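Local coordinates for protein leucyl-tRNA synthetase (Giardia intestinalis, PDB 3PZ6) that probably joins leucine to tRNA(Leu) at the cost of ATP, this fragment being its CP1 editing domain, which is thought to deacylate mischarged tRNA, at residues L18-T23 and A65-L70; A108-K113 and D142-I147; F168-E173 and L218-Y223; S224-I229 and M274-F279. The protein carries 2 engineered substitutions. All blocks are in the same frame, centred on the assembly; numbering follows the deposited sequence.

Contact 1: L18-T23 and A65-L70; sequences LINYTT and AIFDQL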
# COMPACT_ATOMS: atom_id res chain seq x y z
N LEU A 18 9.13 1.88 -3.40
CA LEU A 18 9.03 2.75 -4.56
C LEU A 18 9.99 2.23 -5.62
O LEU A 18 11.20 2.24 -5.43
CB LEU A 18 9.37 4.20 -4.18
CG LEU A 18 9.12 5.27 -5.24
CD1 LEU A 18 7.64 5.41 -5.56
CD2 LEU A 18 9.69 6.59 -4.76
N ILE A 19 9.42 1.75 -6.71
CA ILE A 19 10.17 1.12 -7.79
C ILE A 19 11.18 2.08 -8.41
O ILE A 19 10.84 3.21 -8.76
CB ILE A 19 9.23 0.55 -8.87
CG1 ILE A 19 8.31 -0.51 -8.25
CG2 ILE A 19 10.02 -0.02 -10.04
CD1 ILE A 19 7.21 -0.99 -9.16
N ASN A 20 12.42 1.63 -8.51
CA ASN A 20 13.46 2.41 -9.16
C ASN A 20 13.63 1.92 -10.59
O ASN A 20 14.18 0.84 -10.84
CB ASN A 20 14.78 2.31 -8.39
CG ASN A 20 15.72 3.46 -8.67
OD1 ASN A 20 15.87 3.90 -9.81
ND2 ASN A 20 16.38 3.95 -7.62
N TYR A 21 13.12 2.72 -11.53
CA TYR A 21 13.14 2.35 -12.94
C TYR A 21 14.51 2.53 -13.58
O TYR A 21 14.78 1.97 -14.64
CB TYR A 21 12.05 3.11 -13.70
CG TYR A 21 10.66 2.64 -13.33
CD1 TYR A 21 10.08 1.55 -13.97
CD2 TYR A 21 9.92 3.29 -12.34
CE1 TYR A 21 8.81 1.11 -13.64
CE2 TYR A 21 8.65 2.85 -12.00
CZ TYR A 21 8.10 1.76 -12.66
OH TYR A 21 6.85 1.31 -12.34
N THR A 22 15.36 3.32 -12.93
CA THR A 22 16.74 3.48 -13.37
C THR A 22 17.51 2.18 -13.14
O THR A 22 18.10 1.64 -14.07
CB THR A 22 17.44 4.66 -12.65
OG1 THR A 22 16.88 5.90 -13.11
CG2 THR A 22 18.94 4.66 -12.91
N THR A 23 17.47 1.68 -11.91
CA THR A 23 18.15 0.43 -11.56
C THR A 23 17.70 -0.70 -12.48
O THR A 23 18.54 -1.37 -13.10
CB THR A 23 17.94 0.03 -10.07
OG1 THR A 23 16.56 -0.24 -9.83
CG2 THR A 23 18.43 1.14 -9.13
N ALA A 65 10.91 11.65 -10.28
CA ALA A 65 10.97 12.96 -9.63
C ALA A 65 11.29 12.87 -8.14
O ALA A 65 12.02 13.70 -7.61
CB ALA A 65 9.69 13.75 -9.86
N ILE A 66 10.73 11.85 -7.48
CA ILE A 66 11.06 11.59 -6.07
C ILE A 66 12.54 11.25 -5.93
O ILE A 66 13.21 11.78 -5.04
CB ILE A 66 10.17 10.48 -5.46
CG1 ILE A 66 8.71 10.93 -5.40
CG2 ILE A 66 10.65 10.11 -4.07
CD1 ILE A 66 7.69 9.80 -5.23
N PHE A 67 13.05 10.38 -6.80
CA PHE A 67 14.46 10.00 -6.78
C PHE A 67 15.39 11.18 -7.08
O PHE A 67 16.36 11.41 -6.36
CB PHE A 67 14.75 8.82 -7.71
CG PHE A 67 14.28 7.49 -7.19
CD1 PHE A 67 14.82 6.95 -6.03
CD2 PHE A 67 13.32 6.76 -7.87
CE1 PHE A 67 14.38 5.72 -5.54
CE2 PHE A 67 12.88 5.53 -7.39
CZ PHE A 67 13.41 5.01 -6.22
N ASP A 68 15.07 11.94 -8.13
CA ASP A 68 15.84 13.13 -8.49
C ASP A 68 15.98 14.11 -7.32
O ASP A 68 17.05 14.69 -7.11
CB ASP A 68 15.23 13.84 -9.70
CG ASP A 68 15.56 13.16 -11.01
OD1 ASP A 68 16.24 12.10 -10.99
OD2 ASP A 68 15.16 13.68 -12.08
N GLN A 69 14.90 14.27 -6.57
CA GLN A 69 14.87 15.13 -5.39
C GLN A 69 15.69 14.54 -4.25
O GLN A 69 16.37 15.26 -3.53
CB GLN A 69 13.42 15.35 -4.95
CG GLN A 69 13.23 16.34 -3.82
CD GLN A 69 11.91 16.14 -3.09
OE1 GLN A 69 10.84 16.06 -3.71
NE2 GLN A 69 11.98 16.06 -1.77
N LEU A 70 15.63 13.22 -4.09
CA LEU A 70 16.41 12.53 -3.06
C LEU A 70 17.91 12.58 -3.36
O LEU A 70 18.73 12.73 -2.45
CB LEU A 70 15.93 11.08 -2.89
CG LEU A 70 14.50 10.87 -2.36
CD1 LEU A 70 14.12 9.40 -2.37
CD2 LEU A 70 14.30 11.47 -0.96

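Contact 2: A108-K113 and D142-I147; sequences AYYINK and DFISEI. Engineered in segment 142-147: Ser145 (natural residue Cys).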
# COMPACT_ATOMS: atom_id res chain seq x y z
N ALA A 108 10.84 12.23 4.01
CA ALA A 108 11.76 11.13 3.75
C ALA A 108 12.79 11.05 4.88
O ALA A 108 13.45 12.04 5.20
CB ALA A 108 12.44 11.30 2.40
N TYR A 109 12.92 9.87 5.48
CA TYR A 109 13.83 9.66 6.60
C TYR A 109 14.70 8.43 6.39
O TYR A 109 14.39 7.58 5.56
CB TYR A 109 13.04 9.47 7.90
CG TYR A 109 12.04 10.55 8.22
CD1 TYR A 109 12.39 11.63 9.04
CD2 TYR A 109 10.74 10.49 7.73
CE1 TYR A 109 11.47 12.63 9.35
CE2 TYR A 109 9.81 11.48 8.03
CZ TYR A 109 10.18 12.55 8.84
OH TYR A 109 9.25 13.52 9.13
N TYR A 110 15.80 8.36 7.14
CA TYR A 110 16.59 7.14 7.25
C TYR A 110 16.11 6.35 8.47
O TYR A 110 15.84 6.92 9.53
CB TYR A 110 18.08 7.47 7.42
CG TYR A 110 18.80 7.90 6.16
CD1 TYR A 110 19.06 7.00 5.13
CD2 TYR A 110 19.27 9.20 6.02
CE1 TYR A 110 19.73 7.39 3.98
CE2 TYR A 110 19.95 9.60 4.88
CZ TYR A 110 20.17 8.70 3.86
OH TYR A 110 20.84 9.10 2.73
N ILE A 111 15.99 5.03 8.31
CA ILE A 111 15.75 4.12 9.43
C ILE A 111 17.07 3.43 9.78
O ILE A 111 17.39 3.22 10.95
CB ILE A 111 14.66 3.07 9.09
CG1 ILE A 111 13.29 3.74 8.92
CG2 ILE A 111 14.59 1.95 10.14
CD1 ILE A 111 12.63 4.22 10.23
N ASN A 112 17.82 3.06 8.74
CA ASN A 112 19.18 2.58 8.84
C ASN A 112 19.96 2.96 7.58
O ASN A 112 19.50 3.79 6.80
CB ASN A 112 19.22 1.06 9.09
CG ASN A 112 18.42 0.26 8.07
OD1 ASN A 112 18.78 0.19 6.89
ND2 ASN A 112 17.34 -0.36 8.53
N LYS A 113 21.14 2.37 7.38
CA LYS A 113 21.94 2.64 6.19
C LYS A 113 21.30 2.02 4.95
O LYS A 113 20.65 0.98 5.02
CB LYS A 113 23.36 2.12 6.38
N ASP A 142 16.14 11.42 11.48
CA ASP A 142 17.15 11.50 10.42
C ASP A 142 16.50 11.99 9.13
O ASP A 142 16.43 11.26 8.14
CB ASP A 142 17.87 10.16 10.22
CG ASP A 142 19.19 10.30 9.46
OD1 ASP A 142 19.38 11.32 8.75
OD2 ASP A 142 20.03 9.39 9.57
N PHE A 143 16.04 13.24 9.17
CA PHE A 143 15.33 13.91 8.08
C PHE A 143 16.20 14.10 6.85
O PHE A 143 17.37 14.47 6.96
CB PHE A 143 14.83 15.27 8.59
CG PHE A 143 13.90 15.98 7.65
CD1 PHE A 143 12.53 15.79 7.74
CD2 PHE A 143 14.39 16.86 6.69
CE1 PHE A 143 11.65 16.46 6.88
CE2 PHE A 143 13.53 17.54 5.82
CZ PHE A 143 12.16 17.33 5.92
N ILE A 144 15.63 13.84 5.67
CA ILE A 144 16.32 14.01 4.40
C ILE A 144 15.71 15.15 3.60
O ILE A 144 16.37 16.16 3.34
CB ILE A 144 16.31 12.72 3.55
CG1 ILE A 144 16.90 11.55 4.35
CG2 ILE A 144 17.08 12.92 2.24
CD1 ILE A 144 16.47 10.20 3.85
N SER A 145 14.45 14.98 3.21
CA SER A 145 13.69 16.01 2.51
C SER A 145 12.20 15.75 2.65
O SER A 145 11.77 14.66 3.06
CB SER A 145 14.09 16.12 1.03
OG SER A 145 14.01 14.87 0.35
N GLU A 146 11.41 16.77 2.33
CA GLU A 146 9.97 16.73 2.48
C GLU A 146 9.35 16.17 1.20
O GLU A 146 9.82 16.48 0.10
CB GLU A 146 9.45 18.14 2.74
CG GLU A 146 8.08 18.23 3.34
CD GLU A 146 7.67 19.67 3.60
OE1 GLU A 146 8.16 20.25 4.59
OE2 GLU A 146 6.86 20.21 2.82
N ILE A 147 8.32 15.34 1.35
CA ILE A 147 7.60 14.79 0.20
C ILE A 147 6.11 15.11 0.36
O ILE A 147 5.51 14.74 1.36
CB ILE A 147 7.79 13.24 0.08
CG1 ILE A 147 9.27 12.85 0.03
CG2 ILE A 147 7.04 12.70 -1.13
CD1 ILE A 147 9.99 13.19 -1.28
O HOH W 1 14.48 8.77 11.24

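Contact 3: F168-E173 and L218-Y223; sequences FVLPLE and LMLEPY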
# COMPACT_ATOMS: atom_id res chain seq x y z
N PHE A 168 -0.30 1.04 -7.93
CA PHE A 168 -0.24 2.49 -7.93
C PHE A 168 -0.66 3.12 -6.60
O PHE A 168 -1.53 2.63 -5.91
CB PHE A 168 -1.09 3.04 -9.07
CG PHE A 168 -0.49 2.85 -10.42
CD1 PHE A 168 0.24 3.87 -11.01
CD2 PHE A 168 -0.64 1.65 -11.11
CE1 PHE A 168 0.81 3.70 -12.27
CE2 PHE A 168 -0.07 1.47 -12.36
CZ PHE A 168 0.65 2.50 -12.95
N VAL A 169 -0.01 4.23 -6.27
CA VAL A 169 -0.37 5.03 -5.12
C VAL A 169 -1.57 5.89 -5.51
O VAL A 169 -1.48 6.68 -6.45
CB VAL A 169 0.80 5.96 -4.70
CG1 VAL A 169 0.37 6.89 -3.57
CG2 VAL A 169 2.03 5.16 -4.32
N LEU A 170 -2.67 5.75 -4.80
CA LEU A 170 -3.91 6.39 -5.20
C LEU A 170 -4.46 7.35 -4.12
O LEU A 170 -4.04 7.27 -2.95
CB LEU A 170 -4.95 5.34 -5.58
CG LEU A 170 -4.62 4.39 -6.74
CD1 LEU A 170 -5.86 3.58 -7.06
CD2 LEU A 170 -4.13 5.14 -7.98
N PRO A 171 -5.37 8.25 -4.51
CA PRO A 171 -5.88 9.28 -3.61
C PRO A 171 -7.00 8.81 -2.68
O PRO A 171 -8.03 8.30 -3.14
CB PRO A 171 -6.39 10.36 -4.57
CG PRO A 171 -6.78 9.63 -5.77
CD PRO A 171 -5.88 8.44 -5.88
N LEU A 172 -6.79 8.98 -1.38
CA LEU A 172 -7.86 8.82 -0.40
C LEU A 172 -8.01 10.11 0.41
O LEU A 172 -7.15 10.44 1.21
CB LEU A 172 -7.61 7.61 0.50
CG LEU A 172 -8.78 7.19 1.42
CD1 LEU A 172 -10.02 6.77 0.62
CD2 LEU A 172 -8.35 6.09 2.37
N GLU A 173 -9.10 10.82 0.18
CA GLU A 173 -9.32 12.15 0.75
C GLU A 173 -9.61 12.18 2.25
O GLU A 173 -9.58 13.25 2.86
CB GLU A 173 -10.44 12.87 -0.00
CG GLU A 173 -10.09 13.24 -1.43
CD GLU A 173 -11.29 13.68 -2.24
OE1 GLU A 173 -11.11 14.52 -3.15
OE2 GLU A 173 -12.42 13.19 -1.98
N LEU A 218 -4.82 1.96 -16.94
CA LEU A 218 -3.46 1.54 -16.59
C LEU A 218 -3.29 1.33 -15.09
O LEU A 218 -2.52 0.48 -14.67
CB LEU A 218 -2.45 2.59 -17.08
CG LEU A 218 -0.96 2.41 -16.78
CD1 LEU A 218 -0.33 1.32 -17.65
CD2 LEU A 218 -0.18 3.73 -16.92
N MET A 219 -4.03 2.09 -14.28
CA MET A 219 -3.78 2.14 -12.85
C MET A 219 -4.77 1.37 -11.96
O MET A 219 -4.48 1.12 -10.80
CB MET A 219 -3.65 3.60 -12.38
CG MET A 219 -2.58 4.40 -13.11
SD MET A 219 -2.52 6.11 -12.59
CE MET A 219 -1.19 6.79 -13.60
N LEU A 220 -5.90 0.96 -12.52
CA LEU A 220 -6.95 0.27 -11.75
C LEU A 220 -7.51 -0.98 -12.40
O LEU A 220 -7.63 -2.02 -11.74
CB LEU A 220 -8.10 1.21 -11.41
CG LEU A 220 -7.94 2.14 -10.21
CD1 LEU A 220 -9.30 2.51 -9.74
CD2 LEU A 220 -7.21 1.41 -9.10
N GLU A 221 -7.87 -0.89 -13.67
CA GLU A 221 -8.44 -2.01 -14.43
C GLU A 221 -7.62 -3.31 -14.41
O GLU A 221 -8.20 -4.39 -14.34
CB GLU A 221 -8.74 -1.59 -15.87
CG GLU A 221 -10.03 -0.77 -16.00
CD GLU A 221 -10.26 -0.20 -17.39
OE1 GLU A 221 -9.63 -0.69 -18.37
OE2 GLU A 221 -11.09 0.73 -17.50
N PRO A 222 -6.27 -3.23 -14.46
CA PRO A 222 -5.51 -4.48 -14.35
C PRO A 222 -5.37 -5.00 -12.91
O PRO A 222 -4.83 -6.09 -12.71
CB PRO A 222 -4.13 -4.11 -14.91
CG PRO A 222 -4.22 -2.70 -15.39
CD PRO A 222 -5.37 -2.08 -14.70
N TYR A 223 -5.84 -4.24 -11.92
CA TYR A 223 -5.69 -4.64 -10.52
C TYR A 223 -7.05 -4.84 -9.86
O TYR A 223 -7.47 -4.08 -8.99
CB TYR A 223 -4.85 -3.63 -9.75
CG TYR A 223 -3.63 -3.19 -10.53
CD1 TYR A 223 -2.46 -3.94 -10.50
CD2 TYR A 223 -3.67 -2.04 -11.32
CE1 TYR A 223 -1.35 -3.54 -11.23
CE2 TYR A 223 -2.57 -1.64 -12.05
CZ TYR A 223 -1.41 -2.39 -12.00
OH TYR A 223 -0.31 -2.00 -12.73
O HOH W 2 -3.00 0.17 -8.56

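Contact 4: S224-I229 and M274-F279; sequences SPLPII and MKMGPF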
# COMPACT_ATOMS: atom_id res chain seq x y z
N SER A 224 -7.76 -5.87 -10.30
CA SER A 224 -9.07 -6.17 -9.74
C SER A 224 -8.92 -6.80 -8.36
O SER A 224 -7.89 -7.43 -8.07
CB SER A 224 -9.80 -7.14 -10.66
OG SER A 224 -9.15 -8.40 -10.63
N PRO A 225 -9.94 -6.64 -7.50
CA PRO A 225 -9.94 -7.28 -6.18
C PRO A 225 -9.65 -8.77 -6.28
O PRO A 225 -10.01 -9.40 -7.27
CB PRO A 225 -11.36 -7.05 -5.69
CG PRO A 225 -11.79 -5.79 -6.36
CD PRO A 225 -11.16 -5.84 -7.72
N LEU A 226 -9.01 -9.32 -5.26
CA LEU A 226 -8.59 -10.72 -5.28
C LEU A 226 -9.35 -11.57 -4.26
O LEU A 226 -9.56 -11.13 -3.13
CB LEU A 226 -7.09 -10.81 -5.02
CG LEU A 226 -6.10 -10.83 -6.20
CD1 LEU A 226 -6.67 -10.35 -7.53
CD2 LEU A 226 -4.85 -10.04 -5.83
N PRO A 227 -9.74 -12.81 -4.64
CA PRO A 227 -10.40 -13.78 -3.75
C PRO A 227 -9.45 -14.39 -2.72
O PRO A 227 -9.13 -15.58 -2.78
CB PRO A 227 -10.87 -14.85 -4.73
CG PRO A 227 -9.91 -14.78 -5.85
CD PRO A 227 -9.63 -13.33 -6.02
N ILE A 228 -9.00 -13.58 -1.76
CA ILE A 228 -7.96 -14.01 -0.82
C ILE A 228 -8.54 -14.79 0.36
O ILE A 228 -7.92 -15.71 0.88
CB ILE A 228 -7.07 -12.84 -0.32
CG1 ILE A 228 -7.90 -11.71 0.30
CG2 ILE A 228 -6.25 -12.28 -1.47
CD1 ILE A 228 -7.14 -10.84 1.27
N ILE A 229 -9.74 -14.42 0.77
CA ILE A 229 -10.38 -15.01 1.93
C ILE A 229 -11.80 -15.42 1.59
O ILE A 229 -12.57 -14.63 1.03
CB ILE A 229 -10.35 -14.03 3.14
CG1 ILE A 229 -8.91 -13.82 3.62
CG2 ILE A 229 -11.23 -14.54 4.28
CD1 ILE A 229 -8.70 -12.63 4.54
N MET A 274 -8.10 -18.61 4.29
CA MET A 274 -7.20 -18.15 3.24
C MET A 274 -7.35 -19.00 1.99
O MET A 274 -7.41 -20.23 2.07
CB MET A 274 -5.75 -18.18 3.74
CG MET A 274 -5.48 -17.23 4.89
SD MET A 274 -5.67 -15.48 4.48
CE MET A 274 -4.28 -15.19 3.40
N LYS A 275 -7.42 -18.35 0.85
CA LYS A 275 -7.63 -19.04 -0.42
C LYS A 275 -6.46 -18.78 -1.36
O LYS A 275 -6.30 -19.46 -2.36
CB LYS A 275 -8.94 -18.58 -1.07
CG LYS A 275 -10.19 -18.99 -0.30
CD LYS A 275 -10.80 -20.27 -0.85
CE LYS A 275 -10.18 -21.50 -0.25
NZ LYS A 275 -10.26 -22.58 -1.25
N MET A 276 -5.67 -17.77 -1.01
CA MET A 276 -4.50 -17.38 -1.77
C MET A 276 -3.33 -17.15 -0.82
O MET A 276 -3.52 -17.03 0.39
CB MET A 276 -4.78 -16.10 -2.57
CG MET A 276 -5.71 -16.29 -3.76
SD MET A 276 -6.20 -14.75 -4.56
CE MET A 276 -4.60 -14.13 -5.10
N GLY A 277 -2.13 -17.09 -1.38
CA GLY A 277 -0.93 -16.84 -0.61
C GLY A 277 -0.32 -18.13 -0.10
O GLY A 277 -0.82 -19.21 -0.40
N PRO A 278 0.77 -18.02 0.69
CA PRO A 278 1.52 -19.20 1.15
C PRO A 278 0.78 -20.02 2.20
O PRO A 278 1.14 -21.17 2.44
CB PRO A 278 2.80 -18.59 1.74
CG PRO A 278 2.87 -17.20 1.16
CD PRO A 278 1.44 -16.77 1.09
N PHE A 279 -0.24 -19.44 2.81
CA PHE A 279 -1.02 -20.15 3.82
C PHE A 279 -2.40 -20.53 3.32
O PHE A 279 -3.35 -20.61 4.10
CB PHE A 279 -1.10 -19.32 5.11
CG PHE A 279 0.25 -18.98 5.69
CD1 PHE A 279 1.12 -19.98 6.09
CD2 PHE A 279 0.64 -17.66 5.82
CE1 PHE A 279 2.37 -19.67 6.61
CE2 PHE A 279 1.89 -17.34 6.36
CZ PHE A 279 2.75 -18.36 6.75

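Contact 1: L18-T23 and A65-L70
The side-chain amide of Asn20 lies almost flat on the ring of Phe67: the two planes are only 24° apart, and Asn20 ND2 comes 3.4 Å from Phe67 CE1, nearer the rim than the middle of that face. With CG of Asn20 anti to its backbone N (chi1 -158°) the amide is carried over the ring, and chi2 of -41° sets its tilt. Leu18 works from the opposite face, where its CD2 stands 4.3 Å from Phe67 CE2 and also leans on the neighbouring helical side chain, with 3.7 Å between Leu18 CD2 and Ile66 CG2. A third approach comes at the ring edge: Ile19 O lies near the ring plane, 3.4 Å from Phe67 CE2, and the same carbonyl accepts a hydrogen bond from Asn63 ND2. The ring is therefore bounded on both faces and at one edge by three consecutive residues. The remaining polar end of the amide is used within 18-23, since Asn20 OD1 accepts weak bonds from Thr22 N (3.2 Å) and Thr23 N (3.4 Å), while Thr23 OG1 bonds back to Asn20 O. This is an asparagine N-cap at the start of helix 21-25, its amide also stacked on an aromatic ring of helix 61-71.

Contact 2: A108-K113 and D142-I147
Ala108 N donates to Ser145 O over 2.8 Å, nearly straight at 170°, and this is the shortest hydrogen bond between 108-113 and 142-147; Ser145 is an engineered residue, cysteine in the natural protein. Ala108 O in turn accepts from Ile144 N at 2.9 Å. The two backbone bonds of Ala108 thus go to successive residues, Ile144 and Ser145, and the backbone of Ile144 departs from regular strand angles, which is consistent with a beta bulge there. Further along, Asp142 O takes Tyr110 N at 3.1 Å and is also approached by the CA-H of Tyr109. A water extends the pairing past this point, donating to Tyr110 O and accepting from Asp142 N. These are antiparallel strands of the large mixed sheet of the CP1 domain, with strand 105-110 lying between 143-148 and 115-120. Tyr109 and Phe143 form a non-hydrogen-bonded pair, and their rings meet in an offset edge-to-face stack, the edge of Phe143 toward the face of Tyr109, with ring centroids 5.7 Å apart and planes at 81°. Placing CG of Phe143 anti to its backbone N (chi1 -171°) swings the ring to this position. The Tyr110 ring is met on one face and at an edge: Ile144 CD1 sits over the face, 3.8 Å from the ring centroid in a CH-pi contact, while Asp142 OD1 lies at the edge, 3.5 Å from Tyr110 CD2, its carboxylate steeply tilted against the ring. Ala108 and Ser145 lean instead on Leu70 of helix 61-71.

Contact 3: F168-E173 and L218-Y223
A Met-aromatic contact in the buried interior of the domain joins Phe168 of strand 167-171 to Met219 at the end of helix 216-219. The thioether chain runs across the ring at about a right angle to the phenylalanine side chain. Its CG does the closest touching: Met219 CG stands 3.5 Å from the Phe168 ring centroid and only 9° off the ring normal, a CH-pi contact over the centre of the face. Beyond CG the methionine is extended (chi2 177°), which carries SD outward, so Met219 SD lies 4.4 Å from the same centroid in an oblique position, and CE ends beside Phe168 CE1. At the ring edge, Tyr223 OH lies near the plane, 3.5 Å from Phe168 CE2; the same hydroxyl makes a weak hydrogen bond with Gln166 NE2. The tyrosine reaches back to the ring because the chain reverses in a type I beta turn from Leu220 to Tyr223, closed by Tyr223 N donating to Leu220 O at 2.9 Å. Strand 167-171 belongs to the mixed sheet of the CP1 editing domain, paired in parallel with 97-100 and antiparallel with 156-158, and the helix end with its following turn packs against it. The backbones are linked through a water, which accepts from Phe168 N at 2.9 Å and donates to Met219 O at 2.8 Å. A second apolar touch, two residues after Phe168 and one after Met219, brings Leu170 CD1 against Leu220 CD2; Leu220 also rests on Ile201 of helix 192-202.

Contact 4: S224-I229 and M274-F279
Ile228 O receives Lys275 N at 2.7 Å with an N-H...O angle of 155°, and the CA-H of Met274 approaches the same oxygen, Met274 CA standing 3.5 Å from Ile228 O. Beside this bond Met276 reaches across 224-229, at about a right angle to the side chains of Leu226 and Ile228. Its sulfur lies among atoms of Pro227 and Ile228, with Met276 SD 3.5 Å from Pro227 O. On the Ile228 side, Met276 SD is 4.0 Å from Ile228 CG2. The last torsion bends the chain (chi3 62°), which turns the methyl toward Leu226, leaving 3.8 Å between Met276 CE and Leu226 CG. Next to the Ile228-Lys275 bond, Ile229 and Met274 face each other as an antiparallel non-hydrogen-bonded pair, and Met274 SD packs on Ile229 CG1 at 3.7 Å. This pair belongs to a small two-stranded antiparallel sheet, 229-230 with 273-274, separate from the large mixed sheet of the domain. Pro227 is the centre of an inverse gamma turn, closed by Ile228 N donating to Leu226 O at 2.9 Å, and that turn shapes the backbone leading into Ile228. Farther out, helix 284-297 backs the pair, Val284 lying against Ile229 and Cys287 against Met274, while Ile228 packs on Val93 and Asp190.

The four contacts follow one another along the chain, each closing before the next opens. Contacts 1 and 2 are neighbours, their centres 14 Å apart, and helix 61-71 joins them: Gln69 NE2 bonds Glu146 O, so the helix that touches 18-23 also packs on strand 143-148. Contacts 2 and 3 reach the same mixed sheet, with centres 26 Å apart, through strands 105-110 and 143-148 and through 167-171. Contact 4 adjoins contact 3 in sequence, at Tyr223-Ser224, but belongs to the separate small sheet 229-230/273-274. It lies across the domain's centre from contacts 1 and 2. The set thus spans the domain from helix 61-71 and the mixed sheet to the small sheet beyond.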